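Local coordinates for protein ubiquitin-activating enzyme E1-like (Saccharomyces cerevisiae, PDB 3ONH) that activates SMT3 with ATP as a heterodimer with AOS1, this piece being the ubiquitin-fold domain of UBA2, the part that meets the E2 enzyme Ubc9, at residues Lys4-Val9 and Ile85-Glu90; Ser40-Ser45 and Ile73-Asp78; Arg30-Tyr35 and Cys104-Val109. All coordinates share one frame; numbering follows the deposited sequence.

Contact 1 of 3, residues Lys4-Val9 and Ile85-Glu90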
ATOM      1  N   LYS A   4      11.577   3.767 -13.111  1.00 37.82           N
ATOM      2  CA  LYS A   4      11.559   2.601 -12.248  1.00 21.14           C
ATOM      3  C   LYS A   4      10.724   2.863 -11.000  1.00 23.13           C
ATOM      4  O   LYS A   4      10.062   3.892 -10.877  1.00 22.57           O
ATOM      5  CB  LYS A   4      12.978   2.197 -11.853  1.00 28.23           C
ATOM      6  CG  LYS A   4      13.582   3.054 -10.758  1.00 31.02           C
ATOM      7  CD  LYS A   4      14.903   2.487 -10.280  1.00 26.30           C
ATOM      8  CE  LYS A   4      16.004   2.800 -11.271  1.00 44.72           C
ATOM      9  NZ  LYS A   4      16.052   4.260 -11.563  1.00 40.36           N
ATOM     10  N   VAL A   5      10.763   1.917 -10.071  1.00 37.82           N
ATOM     11  CA  VAL A   5       9.908   1.966  -8.903  1.00 14.06           C
ATOM     12  C   VAL A   5      10.655   1.384  -7.709  1.00 13.74           C
ATOM     13  O   VAL A   5      11.533   0.539  -7.867  1.00 12.54           O
ATOM     14  CB  VAL A   5       8.630   1.152  -9.150  1.00  6.07           C
ATOM     15  CG1 VAL A   5       8.926  -0.333  -9.061  1.00 10.85           C
ATOM     16  CG2 VAL A   5       7.551   1.552  -8.182  1.00 25.13           C
ATOM     17  N   CYS A   6      10.326   1.854  -6.513  1.00 11.17           N
ATOM     18  CA  CYS A   6      10.877   1.246  -5.315  1.00  7.51           C
ATOM     19  C   CYS A   6      10.135  -0.058  -5.050  1.00  8.57           C
ATOM     20  O   CYS A   6       8.991  -0.231  -5.476  1.00 10.01           O
ATOM     21  CB  CYS A   6      10.785   2.198  -4.127  1.00  4.41           C
ATOM     22  SG  CYS A   6      11.641   3.727  -4.436  1.00 21.41           S
ATOM     23  N   ARG A   7      10.799  -0.987  -4.379  1.00  9.09           N
ATOM     24  CA  ARG A   7      10.197  -2.284  -4.123  1.00  5.24           C
ATOM     25  C   ARG A   7      10.476  -2.756  -2.709  1.00  8.97           C
ATOM     26  O   ARG A   7      11.547  -2.507  -2.161  1.00 13.20           O
ATOM     27  CB  ARG A   7      10.697  -3.315  -5.138  1.00  5.75           C
ATOM     28  CG  ARG A   7      10.328  -2.987  -6.576  1.00 11.11           C
ATOM     29  CD  ARG A   7      11.022  -3.912  -7.564  1.00 19.68           C
ATOM     30  NE  ARG A   7      10.732  -3.543  -8.947  1.00 14.26           N
ATOM     31  CZ  ARG A   7       9.564  -3.763  -9.538  1.00 19.14           C
ATOM     32  NH1 ARG A   7       8.580  -4.349  -8.869  1.00 32.30           N
ATOM     33  NH2 ARG A   7       9.379  -3.399 -10.797  1.00 21.76           N
ATOM     34  N   GLY A   8       9.499  -3.432  -2.127  1.00  4.62           N
ATOM     35  CA  GLY A   8       9.658  -4.029  -0.814  1.00  8.16           C
ATOM     36  C   GLY A   8       8.631  -5.114  -0.562  1.00  7.93           C
ATOM     37  O   GLY A   8       7.690  -5.269  -1.340  1.00 10.44           O
ATOM     38  N   VAL A   9       8.821  -5.866   0.517  1.00  8.21           N
ATOM     39  CA  VAL A   9       7.862  -6.866   0.952  1.00  7.38           C
ATOM     40  C   VAL A   9       7.197  -6.429   2.251  1.00  8.65           C
ATOM     41  O   VAL A   9       7.871  -6.047   3.206  1.00 10.10           O
ATOM     42  CB  VAL A   9       8.538  -8.239   1.180  1.00  4.01           C
ATOM     43  CG1 VAL A   9       7.569  -9.218   1.837  1.00  3.10           C
ATOM     44  CG2 VAL A   9       9.056  -8.803  -0.123  1.00  6.54           C
ATOM     45  N   ILE A  85       7.926  14.389  -7.227  1.00 13.75           N
ATOM     46  CA  ILE A  85       7.009  13.448  -6.623  1.00  8.62           C
ATOM     47  C   ILE A  85       7.787  12.520  -5.727  1.00 24.34           C
ATOM     48  O   ILE A  85       8.979  12.318  -5.929  1.00 19.45           O
ATOM     49  CB  ILE A  85       6.339  12.585  -7.693  1.00 15.69           C
ATOM     50  CG1 ILE A  85       7.396  11.944  -8.590  1.00 13.81           C
ATOM     51  CG2 ILE A  85       5.414  13.416  -8.536  1.00 14.71           C
ATOM     52  CD1 ILE A  85       6.816  11.139  -9.727  1.00 28.91           C
ATOM     53  N   ARG A  86       7.117  11.948  -4.733  1.00 13.79           N
ATOM     54  CA  ARG A  86       7.705  10.841  -3.999  1.00 13.60           C
ATOM     55  C   ARG A  86       7.691   9.638  -4.941  1.00 19.16           C
ATOM     56  O   ARG A  86       6.650   9.287  -5.482  1.00 15.00           O
ATOM     57  CB  ARG A  86       6.899  10.546  -2.730  1.00 10.24           C
ATOM     58  CG  ARG A  86       7.461   9.428  -1.869  1.00 17.84           C
ATOM     59  CD  ARG A  86       8.813   9.792  -1.283  1.00 15.55           C
ATOM     60  NE  ARG A  86       8.732  10.992  -0.465  1.00 15.64           N
ATOM     61  CZ  ARG A  86       9.777  11.563   0.116  1.00 12.82           C
ATOM     62  NH1 ARG A  86      10.980  11.036  -0.038  1.00  8.36           N
ATOM     63  NH2 ARG A  86       9.620  12.659   0.842  1.00 18.54           N
ATOM     64  N   LYS A  87       8.847   9.024  -5.156  1.00 12.11           N
ATOM     65  CA  LYS A  87       8.936   7.875  -6.047  1.00 12.84           C
ATOM     66  C   LYS A  87       7.927   6.793  -5.664  1.00  8.35           C
ATOM     67  O   LYS A  87       7.750   6.496  -4.493  1.00  9.03           O
ATOM     68  CB  LYS A  87      10.352   7.307  -6.024  1.00 19.56           C
ATOM     69  CG  LYS A  87      10.607   6.214  -7.047  1.00 16.17           C
ATOM     70  CD  LYS A  87      12.096   5.929  -7.151  1.00 12.64           C
ATOM     71  CE  LYS A  87      12.394   4.753  -8.058  1.00 15.06           C
ATOM     72  NZ  LYS A  87      13.828   4.381  -7.969  1.00 17.68           N
ATOM     73  N   ALA A  88       7.272   6.208  -6.662  1.00  9.85           N
ATOM     74  CA  ALA A  88       6.263   5.184  -6.409  1.00 17.59           C
ATOM     75  C   ALA A  88       6.912   3.943  -5.825  1.00  5.46           C
ATOM     76  O   ALA A  88       8.099   3.711  -6.019  1.00  8.85           O
ATOM     77  CB  ALA A  88       5.511   4.839  -7.694  1.00 11.27           C
ATOM     78  N   ILE A  89       6.134   3.144  -5.106  1.00  2.95           N
ATOM     79  CA  ILE A  89       6.665   1.929  -4.528  1.00  6.45           C
ATOM     80  C   ILE A  89       5.732   0.758  -4.813  1.00  8.82           C
ATOM     81  O   ILE A  89       4.517   0.896  -4.747  1.00  9.80           O
ATOM     82  CB  ILE A  89       6.892   2.100  -3.021  1.00  4.56           C
ATOM     83  CG1 ILE A  89       7.539   0.849  -2.428  1.00 11.20           C
ATOM     84  CG2 ILE A  89       5.581   2.408  -2.314  1.00 12.44           C
ATOM     85  CD1 ILE A  89       7.897   0.979  -0.961  1.00 12.30           C
ATOM     86  N   GLU A  90       6.315  -0.384  -5.165  1.00 11.35           N
ATOM     87  CA  GLU A  90       5.557  -1.607  -5.362  1.00  3.78           C
ATOM     88  C   GLU A  90       5.785  -2.492  -4.165  1.00  5.50           C
ATOM     89  O   GLU A  90       6.908  -2.924  -3.912  1.00  5.58           O
ATOM     90  CB  GLU A  90       6.002  -2.342  -6.624  1.00  8.43           C
ATOM     91  CG  GLU A  90       5.396  -1.801  -7.910  1.00 18.46           C
ATOM     92  CD  GLU A  90       5.373  -2.838  -9.029  1.00 25.39           C
ATOM     93  OE1 GLU A  90       5.484  -4.042  -8.721  1.00 30.07           O
ATOM     94  OE2 GLU A  90       5.243  -2.455 -10.211  1.00 41.46           O
TER
HETATM   95  O   HOH W   1       6.814  -4.297 -12.197  1.00 23.41           O

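Contact 2 of 3, residues Ser40-Ser45 and Ile73-Asp78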
ATOM      1  N   SER A  40      -2.391   7.436  -4.800  1.00 23.20           N
ATOM      2  CA  SER A  40      -3.059   6.396  -5.575  1.00 20.44           C
ATOM      3  C   SER A  40      -2.597   5.030  -5.094  1.00  9.51           C
ATOM      4  O   SER A  40      -1.403   4.798  -4.946  1.00 13.80           O
ATOM      5  CB  SER A  40      -2.734   6.541  -7.064  1.00  8.58           C
ATOM      6  OG  SER A  40      -3.874   6.269  -7.855  1.00 43.87           O
ATOM      7  N   LEU A  41      -3.549   4.134  -4.851  1.00  6.76           N
ATOM      8  CA  LEU A  41      -3.252   2.756  -4.467  1.00  8.71           C
ATOM      9  C   LEU A  41      -3.914   1.801  -5.451  1.00  9.76           C
ATOM     10  O   LEU A  41      -5.136   1.714  -5.531  1.00 12.19           O
ATOM     11  CB  LEU A  41      -3.728   2.467  -3.044  1.00 10.75           C
ATOM     12  CG  LEU A  41      -3.178   1.202  -2.372  1.00 14.12           C
ATOM     13  CD1 LEU A  41      -3.377   1.266  -0.869  1.00  7.74           C
ATOM     14  CD2 LEU A  41      -3.815  -0.059  -2.932  1.00 20.50           C
ATOM     15  N   LEU A  42      -3.085   1.083  -6.192  1.00  6.30           N
ATOM     16  CA  LEU A  42      -3.549   0.183  -7.230  1.00  8.30           C
ATOM     17  C   LEU A  42      -3.105  -1.250  -6.928  1.00 13.44           C
ATOM     18  O   LEU A  42      -2.011  -1.470  -6.418  1.00 11.16           O
ATOM     19  CB  LEU A  42      -2.968   0.636  -8.568  1.00 17.38           C
ATOM     20  CG  LEU A  42      -3.212  -0.221  -9.804  1.00 35.60           C
ATOM     21  CD1 LEU A  42      -4.509   0.170 -10.472  1.00 36.87           C
ATOM     22  CD2 LEU A  42      -2.057  -0.055 -10.770  1.00 15.61           C
ATOM     23  N   ASP A  43      -3.960  -2.222  -7.220  1.00  8.20           N
ATOM     24  CA  ASP A  43      -3.499  -3.602  -7.280  1.00 11.15           C
ATOM     25  C   ASP A  43      -2.720  -3.736  -8.590  1.00 18.15           C
ATOM     26  O   ASP A  43      -3.303  -3.711  -9.671  1.00 12.07           O
ATOM     27  CB  ASP A  43      -4.678  -4.589  -7.219  1.00 19.91           C
ATOM     28  CG  ASP A  43      -4.227  -6.044  -7.074  1.00 14.57           C
ATOM     29  OD1 ASP A  43      -3.063  -6.337  -7.400  1.00 19.58           O
ATOM     30  OD2 ASP A  43      -5.030  -6.901  -6.633  1.00 11.02           O
ATOM     31  N   ALA A  44      -1.399  -3.833  -8.503  1.00 14.06           N
ATOM     32  CA  ALA A  44      -0.591  -3.951  -9.712  1.00 13.41           C
ATOM     33  C   ALA A  44      -0.720  -5.348 -10.332  1.00 10.10           C
ATOM     34  O   ALA A  44      -0.508  -5.522 -11.531  1.00 40.22           O
ATOM     35  CB  ALA A  44       0.868  -3.597  -9.436  1.00  9.42           C
ATOM     36  N   SER A  45      -1.073  -6.339  -9.515  1.00 23.11           N
ATOM     37  CA  SER A  45      -1.338  -7.681 -10.027  1.00 21.21           C
ATOM     38  C   SER A  45      -2.334  -7.579 -11.169  1.00 35.59           C
ATOM     39  O   SER A  45      -2.010  -7.893 -12.312  1.00 53.47           O
ATOM     40  CB  SER A  45      -1.913  -8.590  -8.936  1.00 35.60           C
ATOM     41  OG  SER A  45      -1.123  -8.566  -7.761  1.00 18.81           O
ATOM     42  N   ILE A  73       0.460  -7.612  -5.381  1.00  7.68           N
ATOM     43  CA  ILE A  73       1.412  -6.526  -5.461  1.00  7.73           C
ATOM     44  C   ILE A  73       0.645  -5.210  -5.526  1.00 15.85           C
ATOM     45  O   ILE A  73      -0.228  -5.027  -6.375  1.00 18.86           O
ATOM     46  CB  ILE A  73       2.329  -6.691  -6.676  1.00  9.42           C
ATOM     47  CG1 ILE A  73       3.308  -7.837  -6.425  1.00  9.32           C
ATOM     48  CG2 ILE A  73       3.079  -5.402  -6.957  1.00 14.55           C
ATOM     49  CD1 ILE A  73       4.436  -7.919  -7.422  1.00 27.24           C
ATOM     50  N   ILE A  74       0.957  -4.307  -4.605  1.00 12.66           N
ATOM     51  CA  ILE A  74       0.295  -3.015  -4.554  1.00  9.04           C
ATOM     52  C   ILE A  74       1.232  -1.934  -5.052  1.00  7.37           C
ATOM     53  O   ILE A  74       2.406  -1.922  -4.700  1.00  9.34           O
ATOM     54  CB  ILE A  74      -0.146  -2.677  -3.121  1.00 10.61           C
ATOM     55  CG1 ILE A  74      -1.166  -3.699  -2.640  1.00 13.87           C
ATOM     56  CG2 ILE A  74      -0.737  -1.290  -3.064  1.00 45.90           C
ATOM     57  CD1 ILE A  74      -2.233  -3.976  -3.648  1.00 24.29           C
ATOM     58  N   LEU A  75       0.719  -1.037  -5.890  1.00 10.88           N
ATOM     59  CA  LEU A  75       1.492   0.103  -6.357  1.00 14.18           C
ATOM     60  C   LEU A  75       0.958   1.381  -5.722  1.00 17.04           C
ATOM     61  O   LEU A  75      -0.199   1.739  -5.906  1.00  9.98           O
ATOM     62  CB  LEU A  75       1.441   0.217  -7.880  1.00  4.40           C
ATOM     63  CG  LEU A  75       2.196   1.406  -8.460  1.00  7.05           C
ATOM     64  CD1 LEU A  75       3.697   1.189  -8.363  1.00 12.75           C
ATOM     65  CD2 LEU A  75       1.788   1.632  -9.895  1.00 14.57           C
ATOM     66  N   PHE A  76       1.813   2.072  -4.982  1.00  7.11           N
ATOM     67  CA  PHE A  76       1.392   3.218  -4.196  1.00  4.01           C
ATOM     68  C   PHE A  76       2.073   4.457  -4.747  1.00  6.29           C
ATOM     69  O   PHE A  76       3.297   4.562  -4.691  1.00  9.50           O
ATOM     70  CB  PHE A  76       1.801   2.999  -2.744  1.00 11.44           C
ATOM     71  CG  PHE A  76       1.069   3.864  -1.767  1.00  8.77           C
ATOM     72  CD1 PHE A  76      -0.045   3.385  -1.098  1.00 19.37           C
ATOM     73  CD2 PHE A  76       1.503   5.148  -1.502  1.00 13.00           C
ATOM     74  CE1 PHE A  76      -0.722   4.175  -0.186  1.00 10.66           C
ATOM     75  CE2 PHE A  76       0.833   5.942  -0.592  1.00 10.91           C
ATOM     76  CZ  PHE A  76      -0.283   5.458   0.064  1.00 24.23           C
ATOM     77  N   SER A  77       1.282   5.385  -5.281  1.00 10.20           N
ATOM     78  CA  SER A  77       1.810   6.522  -6.018  1.00  9.24           C
ATOM     79  C   SER A  77       1.444   7.894  -5.448  1.00  8.02           C
ATOM     80  O   SER A  77       0.441   8.053  -4.753  1.00 13.52           O
ATOM     81  CB  SER A  77       1.343   6.464  -7.473  1.00 13.50           C
ATOM     82  OG  SER A  77       1.769   5.277  -8.106  1.00 11.34           O
ATOM     83  N   ASP A  78       2.272   8.879  -5.790  1.00 12.02           N
ATOM     84  CA  ASP A  78       2.081  10.286  -5.432  1.00 20.00           C
ATOM     85  C   ASP A  78       1.240  10.987  -6.502  1.00 12.11           C
ATOM     86  O   ASP A  78       1.615  11.025  -7.675  1.00 15.73           O
ATOM     87  CB  ASP A  78       3.465  10.951  -5.279  1.00 14.70           C
ATOM     88  CG  ASP A  78       3.413  12.482  -5.232  1.00 35.37           C
ATOM     89  OD1 ASP A  78       2.484  13.094  -5.798  1.00 28.36           O
ATOM     90  OD2 ASP A  78       4.340  13.080  -4.641  1.00 15.87           O
TER

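Contact 3 of 3, residues Arg30-Tyr35 and Cys104-Val109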
ATOM      1  N   ARG A  30       1.479   5.923   3.542  1.00 11.41           N
ATOM      2  CA  ARG A  30       1.761   7.324   3.284  1.00  5.49           C
ATOM      3  C   ARG A  30       2.741   7.888   4.306  1.00  6.26           C
ATOM      4  O   ARG A  30       3.735   8.501   3.942  1.00 15.59           O
ATOM      5  CB  ARG A  30       0.477   8.147   3.291  1.00 13.86           C
ATOM      6  CG  ARG A  30       0.698   9.626   3.022  1.00 19.62           C
ATOM      7  CD  ARG A  30      -0.504  10.448   3.448  1.00 20.56           C
ATOM      8  NE  ARG A  30      -1.639  10.298   2.545  1.00 26.01           N
ATOM      9  CZ  ARG A  30      -2.853   9.902   2.922  1.00 20.73           C
ATOM     10  NH1 ARG A  30      -3.093   9.599   4.192  1.00 21.32           N
ATOM     11  NH2 ARG A  30      -3.827   9.803   2.025  1.00 21.65           N
ATOM     12  N   GLU A  31       2.463   7.690   5.588  1.00  9.18           N
ATOM     13  CA  GLU A  31       3.317   8.270   6.624  1.00 13.28           C
ATOM     14  C   GLU A  31       4.698   7.612   6.676  1.00 10.20           C
ATOM     15  O   GLU A  31       5.711   8.291   6.824  1.00 14.24           O
ATOM     16  CB  GLU A  31       2.637   8.197   7.990  1.00 17.63           C
ATOM     17  CG  GLU A  31       1.258   8.854   8.028  1.00 30.74           C
ATOM     18  CD  GLU A  31       1.301  10.313   8.474  1.00 54.38           C
ATOM     19  OE1 GLU A  31       0.231  10.964   8.488  1.00 48.30           O
ATOM     20  OE2 GLU A  31       2.401  10.805   8.820  1.00 46.49           O
ATOM     21  N   LYS A  32       4.732   6.293   6.540  1.00  8.51           N
ATOM     22  CA  LYS A  32       5.984   5.546   6.614  1.00 11.16           C
ATOM     23  C   LYS A  32       7.000   5.994   5.566  1.00 12.45           C
ATOM     24  O   LYS A  32       8.185   6.127   5.875  1.00 18.45           O
ATOM     25  CB  LYS A  32       5.718   4.038   6.516  1.00 12.25           C
ATOM     26  CG  LYS A  32       6.953   3.173   6.312  1.00 19.44           C
ATOM     27  CD  LYS A  32       7.717   2.929   7.599  1.00 21.98           C
ATOM     28  CE  LYS A  32       8.846   1.922   7.386  1.00 15.15           C
ATOM     29  NZ  LYS A  32       9.583   1.617   8.636  1.00 27.68           N
ATOM     30  N   TYR A  33       6.545   6.243   4.338  1.00 10.63           N
ATOM     31  CA  TYR A  33       7.466   6.587   3.252  1.00  6.50           C
ATOM     32  C   TYR A  33       7.377   8.045   2.797  1.00  5.24           C
ATOM     33  O   TYR A  33       8.002   8.426   1.814  1.00 11.89           O
ATOM     34  CB  TYR A  33       7.286   5.646   2.054  1.00  9.89           C
ATOM     35  CG  TYR A  33       7.355   4.188   2.420  1.00 15.84           C
ATOM     36  CD1 TYR A  33       8.566   3.585   2.728  1.00 15.07           C
ATOM     37  CD2 TYR A  33       6.208   3.410   2.463  1.00  8.32           C
ATOM     38  CE1 TYR A  33       8.626   2.248   3.076  1.00  4.99           C
ATOM     39  CE2 TYR A  33       6.263   2.075   2.798  1.00  7.47           C
ATOM     40  CZ  TYR A  33       7.472   1.500   3.104  1.00 12.93           C
ATOM     41  OH  TYR A  33       7.519   0.173   3.447  1.00  7.71           O
ATOM     42  N   SER A  34       6.594   8.851   3.505  1.00  7.55           N
ATOM     43  CA  SER A  34       6.518  10.291   3.259  1.00  7.12           C
ATOM     44  C   SER A  34       5.907  10.649   1.916  1.00  8.10           C
ATOM     45  O   SER A  34       6.466  11.442   1.161  1.00 12.36           O
ATOM     46  CB  SER A  34       7.896  10.932   3.402  1.00  4.91           C
ATOM     47  OG  SER A  34       8.447  10.588   4.660  1.00 13.94           O
ATOM     48  N   TYR A  35       4.765  10.047   1.613  1.00  9.51           N
ATOM     49  CA  TYR A  35       3.970  10.478   0.477  1.00  3.55           C
ATOM     50  C   TYR A  35       3.113  11.650   0.932  1.00  7.92           C
ATOM     51  O   TYR A  35       2.986  11.893   2.128  1.00 10.02           O
ATOM     52  CB  TYR A  35       3.090   9.339  -0.042  1.00 13.16           C
ATOM     53  CG  TYR A  35       3.850   8.283  -0.801  1.00  3.83           C
ATOM     54  CD1 TYR A  35       4.103   8.420  -2.159  1.00 13.97           C
ATOM     55  CD2 TYR A  35       4.297   7.138  -0.164  1.00  8.60           C
ATOM     56  CE1 TYR A  35       4.795   7.460  -2.858  1.00  6.59           C
ATOM     57  CE2 TYR A  35       4.989   6.167  -0.856  1.00  7.82           C
ATOM     58  CZ  TYR A  35       5.239   6.338  -2.199  1.00  4.25           C
ATOM     59  OH  TYR A  35       5.933   5.373  -2.887  1.00 13.52           O
ATOM     60  N   CYS A 104       1.839  -6.532  10.940  1.00 16.73           N
ATOM     61  CA  CYS A 104       1.826  -5.877   9.647  1.00  8.72           C
ATOM     62  C   CYS A 104       3.102  -5.084   9.535  1.00 15.16           C
ATOM     63  O   CYS A 104       3.143  -3.909   9.878  1.00 33.23           O
ATOM     64  CB  CYS A 104       0.630  -4.947   9.497  1.00 24.93           C
ATOM     65  SG  CYS A 104       0.628  -4.044   7.929  1.00 33.82           S
ATOM     66  N   SER A 105       4.152  -5.739   9.062  1.00 15.50           N
ATOM     67  CA  SER A 105       5.473  -5.140   9.049  1.00  9.46           C
ATOM     68  C   SER A 105       5.808  -4.557   7.679  1.00 11.41           C
ATOM     69  O   SER A 105       5.986  -5.297   6.722  1.00  9.64           O
ATOM     70  CB  SER A 105       6.508  -6.193   9.435  1.00 10.27           C
ATOM     71  OG  SER A 105       7.747  -5.605   9.777  1.00 27.66           O
ATOM     72  N   LEU A 106       5.893  -3.232   7.587  1.00 17.72           N
ATOM     73  CA  LEU A 106       6.279  -2.590   6.338  1.00 13.70           C
ATOM     74  C   LEU A 106       7.794  -2.567   6.177  1.00 17.46           C
ATOM     75  O   LEU A 106       8.527  -2.331   7.130  1.00 17.01           O
ATOM     76  CB  LEU A 106       5.729  -1.162   6.246  1.00 12.34           C
ATOM     77  CG  LEU A 106       4.213  -0.969   6.127  1.00  9.85           C
ATOM     78  CD1 LEU A 106       3.886   0.397   5.550  1.00 21.93           C
ATOM     79  CD2 LEU A 106       3.602  -2.037   5.268  1.00 30.47           C
ATOM     80  N   PRO A 107       8.268  -2.799   4.952  1.00  8.90           N
ATOM     81  CA  PRO A 107       9.709  -2.826   4.695  1.00 14.27           C
ATOM     82  C   PRO A 107      10.374  -1.459   4.863  1.00 30.77           C
ATOM     83  O   PRO A 107       9.811  -0.425   4.485  1.00 14.51           O
ATOM     84  CB  PRO A 107       9.785  -3.265   3.232  1.00 13.72           C
ATOM     85  CG  PRO A 107       8.480  -2.838   2.647  1.00 12.78           C
ATOM     86  CD  PRO A 107       7.486  -3.091   3.741  1.00  6.28           C
ATOM     87  N   ASP A 108      11.576  -1.459   5.422  1.00 31.97           N
ATOM     88  CA  ASP A 108      12.372  -0.241   5.458  1.00 12.89           C
ATOM     89  C   ASP A 108      13.077  -0.048   4.125  1.00 20.36           C
ATOM     90  O   ASP A 108      14.119  -0.646   3.865  1.00 24.40           O
ATOM     91  CB  ASP A 108      13.343  -0.247   6.634  1.00 17.72           C
ATOM     92  CG  ASP A 108      12.650   0.094   7.942  1.00 41.57           C
ATOM     93  OD1 ASP A 108      12.638   1.287   8.309  1.00 38.82           O
ATOM     94  OD2 ASP A 108      12.093  -0.821   8.589  1.00 33.11           O
ATOM     95  N   VAL A 109      12.464   0.778   3.279  1.00 20.23           N
ATOM     96  CA  VAL A 109      12.936   1.039   1.925  1.00 12.15           C
ATOM     97  C   VAL A 109      13.237   2.526   1.754  1.00 23.56           C
ATOM     98  O   VAL A 109      12.632   3.370   2.415  1.00 33.33           O
ATOM     99  CB  VAL A 109      11.867   0.653   0.881  1.00 12.17           C
ATOM    100  CG1 VAL A 109      12.333   1.015  -0.520  1.00 18.84           C
ATOM    101  CG2 VAL A 109      11.529  -0.817   0.977  1.00 16.77           C
TER

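Contact 1 of 3, residues Lys4-Val9 and Ile85-Glu90
The guanidinium of Arg7 receives the carboxylate of Glu90 at its edge, near its own plane, while one of its faces is covered by Val5, whose CG1 stands over the centre. Arg7 and Glu90 run side by side and point the same way, yet their flat ends are turned 73° apart, and the salt bridge from NH1 of Arg7 to OE1 of Glu90 (3.1 Å) is bent and weak as a hydrogen bond. A water in the guanidinium plane joins Arg7 NH2 to Glu90 OE2, a second link between the charges. Beneath this pair the strands run parallel: Cys6 N donates to Ala88 O (2.9 Å), Cys6 O accepts from Glu90 N (2.7 Å), and Gly8 N donates to Glu90 O (3.2 Å). Lys87 leaves the backbone with chi1 at -173° and stays extended, carrying CD past Cys6 SG (3.5 Å) and setting NZ against Lys4 CG (3.1 Å), with the like-charged Lys4 NZ 4.2 Å from Lys87 NZ. Strand 84-95, interrupted here, has strand 6-12 along one edge and strand 73-78 along the other, where the backbone of Ile89 bonds to that of Phe76; the backbone of Lys87 bonds to that of Pro112.

Contact 2 of 3, residues Ser40-Ser45 and Ile73-Asp78
Leu41 spreads its two methyl branches across Ile74 and Phe76, crossing both side chains at a slant. CD2 presses on CG2 of Ile74 at 3.3 Å, closer than carbons usually pack, and CD1 comes to the edge of the Phe76 ring, 4.0 Å from CD1 of Phe76 and near the ring plane. A chi1 of -165° swings CG of Leu41 to within 3.6 Å of Ile74 CG2, leaving one methyl for each partner. Over one face of the same ring, offset toward the rim, stands the carbonyl oxygen of Ser40. Were Leu41 cut back to an alanine, both branches would go, and Ile74 CG2 and the ring edge of Phe76 would probably lose this apolar contact, with a gap opening between them. The side chains of Leu42 and Leu75 emerge from the reverse side of the sheet, CD2 of Leu42 lying 4.3 Å from CD2 of Leu75. Further along, CB of Ala44 meets CG2 of Ile73 at 3.8 Å. Paired antiparallel backbones hold this order: Ser40 with Ser77 and Leu42 with Leu75 are hydrogen-bonded pairs, Leu41 with Phe76 and Asp43 with Ile74 non-hydrogen-bonded ones. Where strand 40-43 ends, Ser45 OG accepts a nearly straight bond from Ile73 N (3.0 Å), and Asp43, salt-bridged to Arg48, takes weak bonds from Ser45 through OD1. Strand 48-52 flanks strand 39-43, strand 84-95 flanks strand 73-78, and helix 22-33 covers the Leu41 and Phe76 side through Val26 and Ile29.

Contact 3 of 3, residues Arg30-Tyr35 and Cys104-Val109
Tyr33 gives its hydroxyl hydrogen to the carbonyl oxygen of Pro107 in a short bond of 2.6 Å between OH and O. The hydroxyl lies in the carbonyl plane, on a lone pair, with a C=O...O angle of 136°, and the acceptor in turn sits in the plane of the ring, at its edge, 3.2 Å from Tyr33 CE1. The hydroxyl also comes near Pro107 N, but the proline nitrogen has no hydrogen to offer. A second polar link lies further out: Lys32 NZ donates to Asp108 OD1 at 3.1 Å, forming a salt bridge. The two side chains cross at about a right angle, and the ammonium meets OD1 from above the carboxylate plane, 53° out of it. With chi1 at 169°, Lys32 lays its CG 3.6 Å above the centre of one face of the Tyr33 ring; the bend at chi2 then turns the chain toward Asp108. Apolar groups also touch the ring: Leu106 CD1 approaches CE2 of Tyr33 obliquely at 4.0 Å, and Val109 CB lies 4.2 Å from Tyr33 CE1. Just beyond, the polar backbone at the helix end is also engaged. Tyr35 N donates to Arg30 O (3.0 Å), Ser34 N makes a weak bond to Glu31 O, and Ser34 O accepts from the side chain of Arg86, while the hydroxyl of Tyr35 bonds weakly to Lys87 O. With Ser34 at a positive phi, this pair of backbone bonds is a Schellman motif, which closes helix 22-33. Contact 3 thus ties the C-terminal end of the helix that packs on the sheet of this ubiquitin-fold domain to the segment leaving strand 104-105.

In the fold
All three contacts belong to one mixed sheet and the helix 22-33 packed on it. Contact 2 joins strands 39-43 and 73-78, contact 1 joins strand 6-12 to strand 84-95, and strand 73-78 borders strand 84-95, leaving the centres of contacts 1 and 2 about 9 Å apart. Contact 3 fastens the helix end to the segment after strand 104-105, a neighbour of strand 6-12; its centre is about 11 Å from that of contact 1 and about 14 Å from that of contact 2. Along the chain, contact 2 is nested within the loops closed by both others, whereas contacts 1 and 3 interleave, so sequence-distant parts are knitted into one compact domain.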